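Local coordinates for methylenetetrahydrofolate--tRNA-(uracil-5-)-methyltransferase TrmFO (Thermus thermophilus, PDB 3G5S), which catalyses the FAD- and folate-dependent methylation of a tRNA uridine at C5, giving 5-methyluridine, at residues R118-E123 and L136-L141; P126-L131 and G330-G335; V7-A12 and V27-M32. All blocks are in the same frame, centred on the assembly; numbering follows the deposited sequence.

All three contacts belong to the FAD-binding Rossmann-type part of the enzyme. Contacts 2 and 3 share its parallel sheet, Val-7 lying beside Val-130, and both are largely buried. Within one beta-alpha-beta unit, contact 3 joins the end of strand 4-7 and its glycine turn to strand 27-30 and Glu-31; contact 2 pairs strands 129-131 and 331-333 by regular backbone bonds. Contact 1 is more open and lies beyond the strand ends: the loop after strand 114-117 and the start of helix 139-149 meet at the adenine's edge, with charged groups and water on the outside. Its chemistry is therefore mixed, while contact 2 is mostly apolar in its side chains, and contact 3 is dominated by one carboxylate and a glycine-rich turn facing the cofactor.

Contact 1: R118-E123 and L136-L141; sequences REEVRE and LTSEAL. With FAD (flavin-adenine dinucleotide), chain B.
The guanidinium of Arg-122 has the methyl of Ala-140 over one face, with CB 3.6 Å above the plane and close to its centre. At the edge, in plane, sits Glu-120 OE1, which makes a salt bridge of 2.9 Å with Arg-122 NH1. A bend at chi3 (65°) in the arginine chain folds the flat group back over the first turn of helix 139-149, where alanine is small enough to let it lie close. The chain of Glu-120 is extended, with CG anti to the backbone N (chi1 180°), and this carries the carboxylate across to the helix start. There OE2 uses its anti lone pair to accept from Ser-138 OG at 2.7 Å. Ser-138 is the N-cap, and its hydroxyl also takes a weak capping bond from Leu-141 N. A water joins Glu-120 OE2 to Ala-140 N, an amide in the first helical turn. With an alanine in place of Glu-120, the Ser-138 hydroxyl would probably lose its acceptor and Arg-122 its counter-charge, the guanidinium being freer to swing off Ala-140.

The hydrogen bonds to adenine here come from the backbone. Val-121 N donates to FAD N1A at 2.9 Å and Val-121 O accepts from N6A at 2.8 Å, a reading of the base's Watson-Crick atoms, while Ser-138 N reaches N7A at 3.2 Å. Leu-141 CB packs against Val-121 O. Donors and acceptors thus match adenine's own pattern; Glu-120 lies against the base by CA and CG, while its carboxylate acts from the second shell, probably steadying Ser-138.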
loop_
_atom_site.group_PDB
_atom_site.type_symbol
_atom_site.label_atom_id
_atom_site.label_comp_id
_atom_site.label_asym_id
_atom_site.label_seq_id
_atom_site.Cartn_x
_atom_site.Cartn_y
_atom_site.Cartn_z
ATOM N N ARG A 118 22.096 3.114 -16.964
ATOM C CA ARG A 118 22.470 3.506 -15.617
ATOM C C ARG A 118 22.528 5.020 -15.556
ATOM O O ARG A 118 23.573 5.631 -15.797
ATOM C CB ARG A 118 23.814 2.896 -15.222
ATOM C CG ARG A 118 23.829 1.373 -15.198
ATOM C CD ARG A 118 23.194 0.807 -13.926
ATOM N NE ARG A 118 23.203 -0.657 -13.932
ATOM C CZ ARG A 118 22.894 -1.425 -12.889
ATOM N NH1 ARG A 118 22.539 -0.878 -11.734
ATOM N NH2 ARG A 118 22.939 -2.746 -13.002
ATOM N N GLU A 119 21.390 5.626 -15.254
ATOM C CA GLU A 119 21.306 7.068 -15.152
ATOM C C GLU A 119 20.096 7.451 -14.320
ATOM O O GLU A 119 19.152 6.667 -14.170
ATOM C CB GLU A 119 21.213 7.700 -16.540
ATOM C CG GLU A 119 19.821 7.723 -17.141
ATOM C CD GLU A 119 19.733 8.609 -18.373
ATOM O OE1 GLU A 119 18.714 9.318 -18.528
ATOM O OE2 GLU A 119 20.684 8.599 -19.182
ATOM N N GLU A 120 20.143 8.651 -13.758
ATOM C CA GLU A 120 18.991 9.216 -13.086
ATOM C C GLU A 120 18.081 9.871 -14.111
ATOM O O GLU A 120 18.523 10.711 -14.889
ATOM C CB GLU A 120 19.410 10.272 -12.064
ATOM C CG GLU A 120 18.209 10.868 -11.360
ATOM C CD GLU A 120 18.473 12.202 -10.696
ATOM O OE1 GLU A 120 19.570 12.782 -10.878
ATOM O OE2 GLU A 120 17.556 12.675 -9.995
ATOM N N VAL A 121 16.812 9.489 -14.107
ATOM C CA VAL A 121 15.818 10.125 -14.957
ATOM C C VAL A 121 15.296 11.351 -14.229
ATOM O O VAL A 121 14.812 11.258 -13.103
ATOM C CB VAL A 121 14.678 9.137 -15.280
ATOM C CG1 VAL A 121 13.539 9.839 -15.997
ATOM C CG2 VAL A 121 15.221 7.979 -16.103
ATOM N N ARG A 122 15.423 12.513 -14.860
ATOM C CA ARG A 122 15.104 13.766 -14.189
ATOM C C ARG A 122 13.844 14.437 -14.724
ATOM O O ARG A 122 13.368 15.413 -14.151
ATOM C CB ARG A 122 16.289 14.733 -14.288
ATOM C CG ARG A 122 17.564 14.207 -13.642
ATOM C CD ARG A 122 18.755 15.141 -13.879
ATOM N NE ARG A 122 18.577 16.433 -13.227
ATOM C CZ ARG A 122 18.811 16.656 -11.937
ATOM N NH1 ARG A 122 19.230 15.670 -11.156
ATOM N NH2 ARG A 122 18.617 17.864 -11.425
ATOM N N GLU A 123 13.326 13.935 -15.837
ATOM C CA GLU A 123 12.098 14.453 -16.425
ATOM C C GLU A 123 11.278 13.257 -16.852
ATOM O O GLU A 123 11.828 12.194 -17.118
ATOM C CB GLU A 123 12.402 15.331 -17.643
ATOM C CG GLU A 123 13.316 16.515 -17.356
ATOM C CD GLU A 123 12.623 17.642 -16.606
ATOM O OE1 GLU A 123 11.384 17.624 -16.481
ATOM O OE2 GLU A 123 13.323 18.566 -16.145
ATOM N N LEU A 136 11.962 6.445 -2.224
ATOM C CA LEU A 136 13.062 7.400 -2.266
ATOM C C LEU A 136 13.308 7.852 -3.711
ATOM O O LEU A 136 14.440 8.045 -4.150
ATOM C CB LEU A 136 14.311 6.798 -1.619
ATOM C CG LEU A 136 14.088 6.381 -0.158
ATOM C CD1 LEU A 136 15.261 5.584 0.396
ATOM C CD2 LEU A 136 13.795 7.596 0.715
ATOM N N THR A 137 12.208 8.011 -4.440
ATOM C CA THR A 137 12.200 8.646 -5.751
ATOM C C THR A 137 13.113 9.873 -5.732
ATOM O O THR A 137 13.048 10.685 -4.809
ATOM C CB THR A 137 10.765 9.078 -6.123
ATOM O OG1 THR A 137 9.963 7.926 -6.424
ATOM C CG2 THR A 137 10.766 9.981 -7.330
ATOM N N SER A 138 13.965 10.017 -6.743
ATOM C CA SER A 138 14.909 11.129 -6.741
ATOM C C SER A 138 14.176 12.466 -6.730
ATOM O O SER A 138 13.069 12.602 -7.259
ATOM C CB SER A 138 15.868 11.058 -7.927
ATOM O OG SER A 138 15.256 11.566 -9.093
ATOM N N GLU A 139 14.813 13.455 -6.115
ATOM C CA GLU A 139 14.222 14.771 -5.985
ATOM C C GLU A 139 13.822 15.359 -7.337
ATOM O O GLU A 139 12.742 15.929 -7.476
ATOM C CB GLU A 139 15.199 15.702 -5.270
ATOM C CG GLU A 139 14.725 17.136 -5.141
ATOM C CD GLU A 139 15.725 17.999 -4.400
ATOM O OE1 GLU A 139 16.277 17.524 -3.384
ATOM O OE2 GLU A 139 15.962 19.145 -4.832
ATOM N N ALA A 140 14.688 15.216 -8.338
ATOM C CA ALA A 140 14.415 15.793 -9.651
ATOM C C ALA A 140 13.141 15.210 -10.259
ATOM O O ALA A 140 12.316 15.942 -10.808
ATOM C CB ALA A 140 15.603 15.599 -10.594
ATOM N N LEU A 141 12.965 13.896 -10.167
ATOM C CA LEU A 141 11.773 13.307 -10.759
ATOM C C LEU A 141 10.522 13.672 -9.967
ATOM O O LEU A 141 9.461 13.904 -10.548
ATOM C CB LEU A 141 11.906 11.796 -10.911
ATOM C CG LEU A 141 10.773 11.159 -11.716
ATOM C CD1 LEU A 141 10.760 11.650 -13.156
ATOM C CD2 LEU A 141 10.902 9.646 -11.667
HETATM P PA FAD B . 12.305 0.496 -4.835
HETATM O O1A FAD B . 12.920 1.448 -3.850
HETATM O O2A FAD B . 12.464 -0.973 -4.597
HETATM O O5B FAD B . 12.827 0.793 -6.315
HETATM C C5B FAD B . 12.899 2.111 -6.825
HETATM C C4B FAD B . 14.122 2.182 -7.717
HETATM O O4B FAD B . 14.117 3.414 -8.418
HETATM C C3B FAD B . 15.418 2.150 -6.909
HETATM O O3B FAD B . 16.294 1.155 -7.404
HETATM C C2B FAD B . 16.001 3.553 -7.079
HETATM O O2B FAD B . 17.413 3.612 -7.077
HETATM C C1B FAD B . 15.439 3.959 -8.428
HETATM N N9A FAD B . 15.270 5.394 -8.699
HETATM C C8A FAD B . 14.692 6.339 -7.898
HETATM N N7A FAD B . 14.645 7.507 -8.572
HETATM C C5A FAD B . 15.183 7.304 -9.804
HETATM C C6A FAD B . 15.393 8.128 -10.901
HETATM N N6A FAD B . 14.888 9.366 -10.973
HETATM N N1A FAD B . 15.967 7.591 -12.021
HETATM C C2A FAD B . 16.356 6.273 -12.068
HETATM N N3A FAD B . 16.152 5.444 -10.989
HETATM C C4A FAD B . 15.580 5.977 -9.889
HETATM N N1 FAD B . 8.668 -3.146 2.472
HETATM C C2 FAD B . 8.342 -4.358 3.025
HETATM O O2 FAD B . 7.475 -5.065 2.514
HETATM N N3 FAD B . 8.998 -4.784 4.164
HETATM C C4 FAD B . 9.987 -4.029 4.772
HETATM O O4 FAD B . 10.559 -4.442 5.788
HETATM C C4X FAD B . 10.311 -2.800 4.199
HETATM N N5 FAD B . 11.280 -1.999 4.759
HETATM C C5X FAD B . 11.594 -0.790 4.173
HETATM C C6 FAD B . 12.583 0.005 4.744
HETATM C C7 FAD B . 12.911 1.231 4.182
HETATM C C7M FAD B . 13.981 2.085 4.804
HETATM C C8 FAD B . 12.250 1.656 3.035
HETATM C C8M FAD B . 12.598 2.978 2.414
HETATM C C9 FAD B . 11.261 0.861 2.459
HETATM C C9A FAD B . 10.925 -0.366 3.024
HETATM N N10 FAD B . 9.927 -1.152 2.463
HETATM C C10 FAD B . 9.644 -2.370 3.053
HETATM C "C1'" FAD B . 8.806 -0.486 1.697
HETATM C "C2'" FAD B . 8.673 -0.953 0.238
HETATM O "O2'" FAD B . 7.912 -2.143 0.118
HETATM C "C3'" FAD B . 10.031 -1.097 -0.450
HETATM O "O3'" FAD B . 10.602 0.195 -0.495
HETATM C "C4'" FAD B . 9.937 -1.662 -1.866
HETATM O "O4'" FAD B . 11.249 -1.955 -2.301
HETATM C "C5'" FAD B . 9.232 -0.707 -2.823
HETATM O "O5'" FAD B . 9.413 -1.147 -4.151
HETATM P P FAD B . 9.510 -0.066 -5.327
HETATM O O1P FAD B . 8.312 0.827 -5.327
HETATM O O2P FAD B . 9.808 -0.822 -6.580
HETATM O O3P FAD B . 10.746 0.869 -4.906
HETATM O O HOH W 1 17.543 14.455 -8.121
HETATM O O HOH W 2 13.073 17.910 -12.618
#

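Contact 2: P126-L131 and G330-G335; sequences PGITVL and GLYAAG
Tyr-332 packs against Thr-129, Val-130 and Ile-128, and its side chain can be followed outward. CB lies 4.2 Å from Val-130 CG2, the two side chains crossing at a slant. CG stands anti to the carbonyl carbon (chi1 -52°), which turns the ring back along the neighbouring strand, and CD1 comes 3.4 Å from Thr-129 O at the ring's edge. One atom further, CE1 meets Ile-128 CG2 at 4.2 Å, also near the ring plane; Ile-128 and the tyrosine run side by side. The ring thus reaches back two positions, from Val-130 to Ile-128, and its outer end continues past CE1 to the hydroxyl, the side chain lying against helix 343-361.

On the other face of the sheet, with Thr-129, Leu-131 and Ala-333, Leu-331 CD1 rests 3.8 Å from Thr-129 CB and 4.0 Å from Leu-131 CG; this single methyl touches both side chains. Between the two faces runs a parallel ladder: Thr-129 N to Gly-330 O, Tyr-332 N to Thr-129 O, Leu-131 N to Tyr-332 O (2.8 Å and almost straight, 177°), and Ala-334 N to Leu-131 O. Gly-330 has a positive phi of 76°, which suits a residue without a side chain where the chain turns a corner into the strand.

Strand 129-131 lies between 4-7 and 331-333, an end strand of the parallel sheet that also bonds through its backbone to Leu-323 and Phe-325. Helix 343-361 packs on the tyrosine through Asn-356, Ala-357 and Lys-360.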
loop_
_atom_site.group_PDB
_atom_site.type_symbol
_atom_site.label_atom_id
_atom_site.label_comp_id
_atom_site.label_asym_id
_atom_site.label_seq_id
_atom_site.Cartn_x
_atom_site.Cartn_y
_atom_site.Cartn_z
ATOM N N PRO A 126 9.157 10.692 -22.619
ATOM C CA PRO A 126 8.053 10.603 -23.575
ATOM C C PRO A 126 7.798 9.152 -23.978
ATOM O O PRO A 126 8.614 8.267 -23.714
ATOM C CB PRO A 126 8.575 11.414 -24.756
ATOM C CG PRO A 126 10.031 11.094 -24.762
ATOM C CD PRO A 126 10.431 11.001 -23.293
ATOM N N GLY A 127 6.664 8.923 -24.614
ATOM C CA GLY A 127 6.326 7.593 -25.075
ATOM C C GLY A 127 5.830 6.713 -23.946
ATOM O O GLY A 127 5.723 7.132 -22.793
ATOM N N ILE A 128 5.522 5.470 -24.275
ATOM C CA ILE A 128 4.999 4.547 -23.276
ATOM C C ILE A 128 6.042 4.331 -22.186
ATOM O O ILE A 128 7.181 3.952 -22.474
ATOM C CB ILE A 128 4.576 3.221 -23.922
ATOM C CG1 ILE A 128 3.485 3.470 -24.970
ATOM C CG2 ILE A 128 4.084 2.259 -22.862
ATOM C CD1 ILE A 128 3.173 2.259 -25.834
ATOM N N THR A 129 5.638 4.566 -20.936
ATOM C CA THR A 129 6.576 4.663 -19.827
ATOM C C THR A 129 5.913 4.221 -18.530
ATOM O O THR A 129 4.791 4.641 -18.225
ATOM C CB THR A 129 7.044 6.136 -19.661
ATOM O OG1 THR A 129 7.808 6.525 -20.805
ATOM C CG2 THR A 129 7.897 6.318 -18.428
ATOM N N VAL A 130 6.619 3.392 -17.764
ATOM C CA VAL A 130 6.221 3.028 -16.407
ATOM C C VAL A 130 7.172 3.689 -15.415
ATOM O O VAL A 130 8.389 3.519 -15.514
ATOM C CB VAL A 130 6.281 1.496 -16.203
ATOM C CG1 VAL A 130 5.895 1.130 -14.770
ATOM C CG2 VAL A 130 5.380 0.784 -17.202
ATOM N N LEU A 131 6.616 4.446 -14.469
ATOM C CA LEU A 131 7.398 5.064 -13.399
ATOM C C LEU A 131 7.322 4.204 -12.142
ATOM O O LEU A 131 6.238 3.911 -11.650
ATOM C CB LEU A 131 6.871 6.461 -13.092
ATOM C CG LEU A 131 6.842 7.430 -14.273
ATOM C CD1 LEU A 131 6.249 8.742 -13.828
ATOM C CD2 LEU A 131 8.230 7.631 -14.883
ATOM N N GLY A 330 -0.637 6.300 -21.688
ATOM C CA GLY A 330 0.597 5.570 -21.885
ATOM C C GLY A 330 1.660 5.834 -20.840
ATOM O O GLY A 330 2.792 5.394 -20.996
ATOM N N LEU A 331 1.296 6.553 -19.780
ATOM C CA LEU A 331 2.155 6.707 -18.607
ATOM C C LEU A 331 1.511 5.932 -17.467
ATOM O O LEU A 331 0.301 6.030 -17.266
ATOM C CB LEU A 331 2.291 8.185 -18.221
ATOM C CG LEU A 331 3.286 8.512 -17.109
ATOM C CD1 LEU A 331 4.718 8.200 -17.526
ATOM C CD2 LEU A 331 3.161 9.965 -16.663
ATOM N N TYR A 332 2.326 5.182 -16.728
ATOM C CA TYR A 332 1.845 4.320 -15.644
ATOM C C TYR A 332 2.702 4.545 -14.413
ATOM O O TYR A 332 3.858 4.972 -14.521
ATOM C CB TYR A 332 1.935 2.827 -16.039
ATOM C CG TYR A 332 1.275 2.545 -17.357
ATOM C CD1 TYR A 332 1.946 2.804 -18.541
ATOM C CD2 TYR A 332 -0.033 2.070 -17.436
ATOM C CE1 TYR A 332 1.356 2.619 -19.751
ATOM C CE2 TYR A 332 -0.641 1.864 -18.668
ATOM C CZ TYR A 332 0.072 2.148 -19.830
ATOM O OH TYR A 332 -0.469 1.977 -21.082
ATOM N N ALA A 333 2.138 4.248 -13.244
ATOM C CA ALA A 333 2.914 4.218 -12.007
ATOM C C ALA A 333 2.782 2.850 -11.365
ATOM O O ALA A 333 1.743 2.204 -11.468
ATOM C CB ALA A 333 2.450 5.294 -11.036
ATOM N N ALA A 334 3.839 2.420 -10.692
ATOM C CA ALA A 334 3.811 1.162 -9.964
ATOM C C ALA A 334 4.664 1.266 -8.716
ATOM O O ALA A 334 5.519 2.149 -8.598
ATOM C CB ALA A 334 4.297 0.021 -10.850
ATOM N N GLY A 335 4.429 0.353 -7.778
ATOM C CA GLY A 335 5.184 0.324 -6.547
ATOM C C GLY A 335 4.757 1.419 -5.596
ATOM O O GLY A 335 3.644 1.945 -5.673
#

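Contact 3: V7-A12 and V27-M32; sequences VGAGLA and VRLFEM. With FAD (flavin-adenine dinucleotide), chain B.
Glu-31 reaches across to Ala-9 by a bent chain: CG is anti to the backbone N (chi1 176°), and a turn at chi2 (51°) folds the carboxylate back toward the glycine-rich turn. OE2 accepts from Ala-9 N at 2.8 Å, nearly along its C-O axis, and from FAD O3B at 2.7 Å. OE1 takes the neighbouring ribose hydroxyl O2B, also at 2.7 Å, and the amide of Arg-33.

Leu-29 spreads its methyls over the turn, CD2 lying 3.9 Å from Ala-9 CB and CD1 near Gly-8 O; alanine's short methyl fits between the leucine and the glutamate. Val-7 CG2 meets the Phe-30 ring obliquely, and Gly-8 N bonds to Phe-30 O, prolonging the parallel pairing. Met-32, present as selenomethionine, has CG between backbone N and carbonyl carbon (chi1 68°); its extended chain then lays SE 3.7 Å from adenine C5A.

Gly-8 and Gly-10 face the cofactor so closely that a side chain at either would collide with FAD. Ala-12 N, in the first turn of helix 11-22, donates to phosphate oxygen O2P at 2.8 Å. This is the GxGxxG beta-alpha-beta unit of Rossmann-type folds: amides at the helix start receive the pyrophosphate, whose charge the helix dipole would help to offset, while the acid after the second strand accepts from both ribose hydroxyls.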
loop_
_atom_site.group_PDB
_atom_site.type_symbol
_atom_site.label_atom_id
_atom_site.label_comp_id
_atom_site.label_asym_id
_atom_site.label_seq_id
_atom_site.Cartn_x
_atom_site.Cartn_y
_atom_site.Cartn_z
ATOM N N VAL A 7 11.213 3.191 -15.403
ATOM C CA VAL A 7 12.085 4.044 -14.620
ATOM C C VAL A 7 12.139 3.538 -13.185
ATOM O O VAL A 7 11.163 3.634 -12.436
ATOM C CB VAL A 7 11.628 5.522 -14.660
ATOM C CG1 VAL A 7 12.609 6.391 -13.895
ATOM C CG2 VAL A 7 11.474 6.006 -16.106
ATOM N N GLY A 8 13.295 2.993 -12.825
ATOM C CA GLY A 8 13.511 2.400 -11.516
ATOM C C GLY A 8 13.521 0.885 -11.618
ATOM O O GLY A 8 12.550 0.298 -12.097
ATOM N N ALA A 9 14.611 0.260 -11.175
ATOM C CA ALA A 9 14.758 -1.190 -11.218
ATOM C C ALA A 9 14.697 -1.794 -9.818
ATOM O O ALA A 9 15.547 -2.605 -9.437
ATOM C CB ALA A 9 16.047 -1.573 -11.913
ATOM N N GLY A 10 13.687 -1.389 -9.057
ATOM C CA GLY A 10 13.420 -1.986 -7.764
ATOM C C GLY A 10 12.447 -3.142 -7.890
ATOM O O GLY A 10 12.409 -3.843 -8.905
ATOM N N LEU A 11 11.636 -3.349 -6.863
ATOM C CA LEU A 11 10.670 -4.447 -6.882
ATOM C C LEU A 11 9.651 -4.272 -8.015
ATOM O O LEU A 11 9.404 -5.195 -8.797
ATOM C CB LEU A 11 9.953 -4.545 -5.531
ATOM C CG LEU A 11 10.665 -5.332 -4.423
ATOM C CD1 LEU A 11 10.622 -6.835 -4.698
ATOM C CD2 LEU A 11 12.102 -4.869 -4.185
ATOM N N ALA A 12 9.055 -3.084 -8.096
ATOM C CA ALA A 12 8.030 -2.822 -9.098
ATOM C C ALA A 12 8.587 -2.770 -10.514
ATOM O O ALA A 12 8.017 -3.354 -11.429
ATOM C CB ALA A 12 7.282 -1.535 -8.778
ATOM N N VAL A 27 12.374 -3.225 -23.718
ATOM C CA VAL A 27 12.359 -2.372 -22.543
ATOM C C VAL A 27 13.657 -1.587 -22.454
ATOM O O VAL A 27 14.731 -2.095 -22.790
ATOM C CB VAL A 27 12.176 -3.220 -21.256
ATOM C CG1 VAL A 27 12.336 -2.368 -20.005
ATOM C CG2 VAL A 27 10.819 -3.919 -21.272
ATOM N N ARG A 28 13.524 -0.337 -22.027
ATOM C CA ARG A 28 14.637 0.493 -21.622
ATOM C C ARG A 28 14.464 0.710 -20.125
ATOM O O ARG A 28 13.564 1.439 -19.696
ATOM C CB ARG A 28 14.584 1.828 -22.365
ATOM C CG ARG A 28 15.769 2.723 -22.114
ATOM C CD ARG A 28 15.695 4.003 -22.951
ATOM N NE ARG A 28 15.742 3.739 -24.388
ATOM C CZ ARG A 28 14.703 3.844 -25.215
ATOM N NH1 ARG A 28 13.510 4.202 -24.757
ATOM N NH2 ARG A 28 14.857 3.583 -26.505
ATOM N N LEU A 29 15.303 0.036 -19.344
ATOM C CA LEU A 29 15.192 0.037 -17.892
ATOM C C LEU A 29 16.229 0.979 -17.315
ATOM O O LEU A 29 17.431 0.745 -17.454
ATOM C CB LEU A 29 15.410 -1.380 -17.362
ATOM C CG LEU A 29 15.373 -1.582 -15.848
ATOM C CD1 LEU A 29 14.016 -1.198 -15.287
ATOM C CD2 LEU A 29 15.706 -3.024 -15.514
ATOM N N PHE A 30 15.757 2.053 -16.688
ATOM C CA PHE A 30 16.635 3.057 -16.097
ATOM C C PHE A 30 16.831 2.770 -14.616
ATOM O O PHE A 30 15.867 2.523 -13.887
ATOM C CB PHE A 30 16.028 4.462 -16.219
ATOM C CG PHE A 30 15.908 4.978 -17.627
ATOM C CD1 PHE A 30 14.783 4.706 -18.388
ATOM C CD2 PHE A 30 16.900 5.777 -18.171
ATOM C CE1 PHE A 30 14.664 5.203 -19.670
ATOM C CE2 PHE A 30 16.783 6.270 -19.450
ATOM C CZ PHE A 30 15.668 5.990 -20.201
ATOM N N GLU A 31 18.080 2.826 -14.170
ATOM C CA GLU A 31 18.391 2.683 -12.761
ATOM C C GLU A 31 19.581 3.561 -12.430
ATOM O O GLU A 31 20.638 3.449 -13.051
ATOM C CB GLU A 31 18.688 1.223 -12.412
ATOM C CG GLU A 31 19.117 1.012 -10.969
ATOM C CD GLU A 31 18.163 1.646 -9.979
ATOM O OE1 GLU A 31 18.614 2.523 -9.206
ATOM O OE2 GLU A 31 16.963 1.276 -9.979
HETATM N N MSE A 32 19.416 4.439 -11.451
HETATM C CA MSE A 32 20.496 5.355 -11.107
HETATM C C MSE A 32 21.584 4.721 -10.234
HETATM O O MSE A 32 22.720 5.198 -10.211
HETATM C CB MSE A 32 19.935 6.604 -10.443
HETATM C CG MSE A 32 19.342 6.378 -9.079
HETATM SE SE MSE A 32 18.533 8.003 -8.418
HETATM C CE MSE A 32 18.102 7.381 -6.620
HETATM P PA FAD B . 12.305 0.496 -4.835
HETATM O O1A FAD B . 12.920 1.448 -3.850
HETATM O O2A FAD B . 12.464 -0.973 -4.597
HETATM O O5B FAD B . 12.827 0.793 -6.315
HETATM C C5B FAD B . 12.899 2.111 -6.825
HETATM C C4B FAD B . 14.122 2.182 -7.717
HETATM O O4B FAD B . 14.117 3.414 -8.418
HETATM C C3B FAD B . 15.418 2.150 -6.909
HETATM O O3B FAD B . 16.294 1.155 -7.404
HETATM C C2B FAD B . 16.001 3.553 -7.079
HETATM O O2B FAD B . 17.413 3.612 -7.077
HETATM C C1B FAD B . 15.439 3.959 -8.428
HETATM N N9A FAD B . 15.270 5.394 -8.699
HETATM C C8A FAD B . 14.692 6.339 -7.898
HETATM N N7A FAD B . 14.645 7.507 -8.572
HETATM C C5A FAD B . 15.183 7.304 -9.804
HETATM C C6A FAD B . 15.393 8.128 -10.901
HETATM N N6A FAD B . 14.888 9.366 -10.973
HETATM N N1A FAD B . 15.967 7.591 -12.021
HETATM C C2A FAD B . 16.356 6.273 -12.068
HETATM N N3A FAD B . 16.152 5.444 -10.989
HETATM C C4A FAD B . 15.580 5.977 -9.889
HETATM N N1 FAD B . 8.668 -3.146 2.472
HETATM C C2 FAD B . 8.342 -4.358 3.025
HETATM O O2 FAD B . 7.475 -5.065 2.514
HETATM N N3 FAD B . 8.998 -4.784 4.164
HETATM C C4 FAD B . 9.987 -4.029 4.772
HETATM O O4 FAD B . 10.559 -4.442 5.788
HETATM C C4X FAD B . 10.311 -2.800 4.199
HETATM N N5 FAD B . 11.280 -1.999 4.759
HETATM C C5X FAD B . 11.594 -0.790 4.173
HETATM C C6 FAD B . 12.583 0.005 4.744
HETATM C C7 FAD B . 12.911 1.231 4.182
HETATM C C7M FAD B . 13.981 2.085 4.804
HETATM C C8 FAD B . 12.250 1.656 3.035
HETATM C C8M FAD B . 12.598 2.978 2.414
HETATM C C9 FAD B . 11.261 0.861 2.459
HETATM C C9A FAD B . 10.925 -0.366 3.024
HETATM N N10 FAD B . 9.927 -1.152 2.463
HETATM C C10 FAD B . 9.644 -2.370 3.053
HETATM C "C1'" FAD B . 8.806 -0.486 1.697
HETATM C "C2'" FAD B . 8.673 -0.953 0.238
HETATM O "O2'" FAD B . 7.912 -2.143 0.118
HETATM C "C3'" FAD B . 10.031 -1.097 -0.450
HETATM O "O3'" FAD B . 10.602 0.195 -0.495
HETATM C "C4'" FAD B . 9.937 -1.662 -1.866
HETATM O "O4'" FAD B . 11.249 -1.955 -2.301
HETATM C "C5'" FAD B . 9.232 -0.707 -2.823
HETATM O "O5'" FAD B . 9.413 -1.147 -4.151
HETATM P P FAD B . 9.510 -0.066 -5.327
HETATM O O1P FAD B . 8.312 0.827 -5.327
HETATM O O2P FAD B . 9.808 -0.822 -6.580
HETATM O O3P FAD B . 10.746 0.869 -4.906
#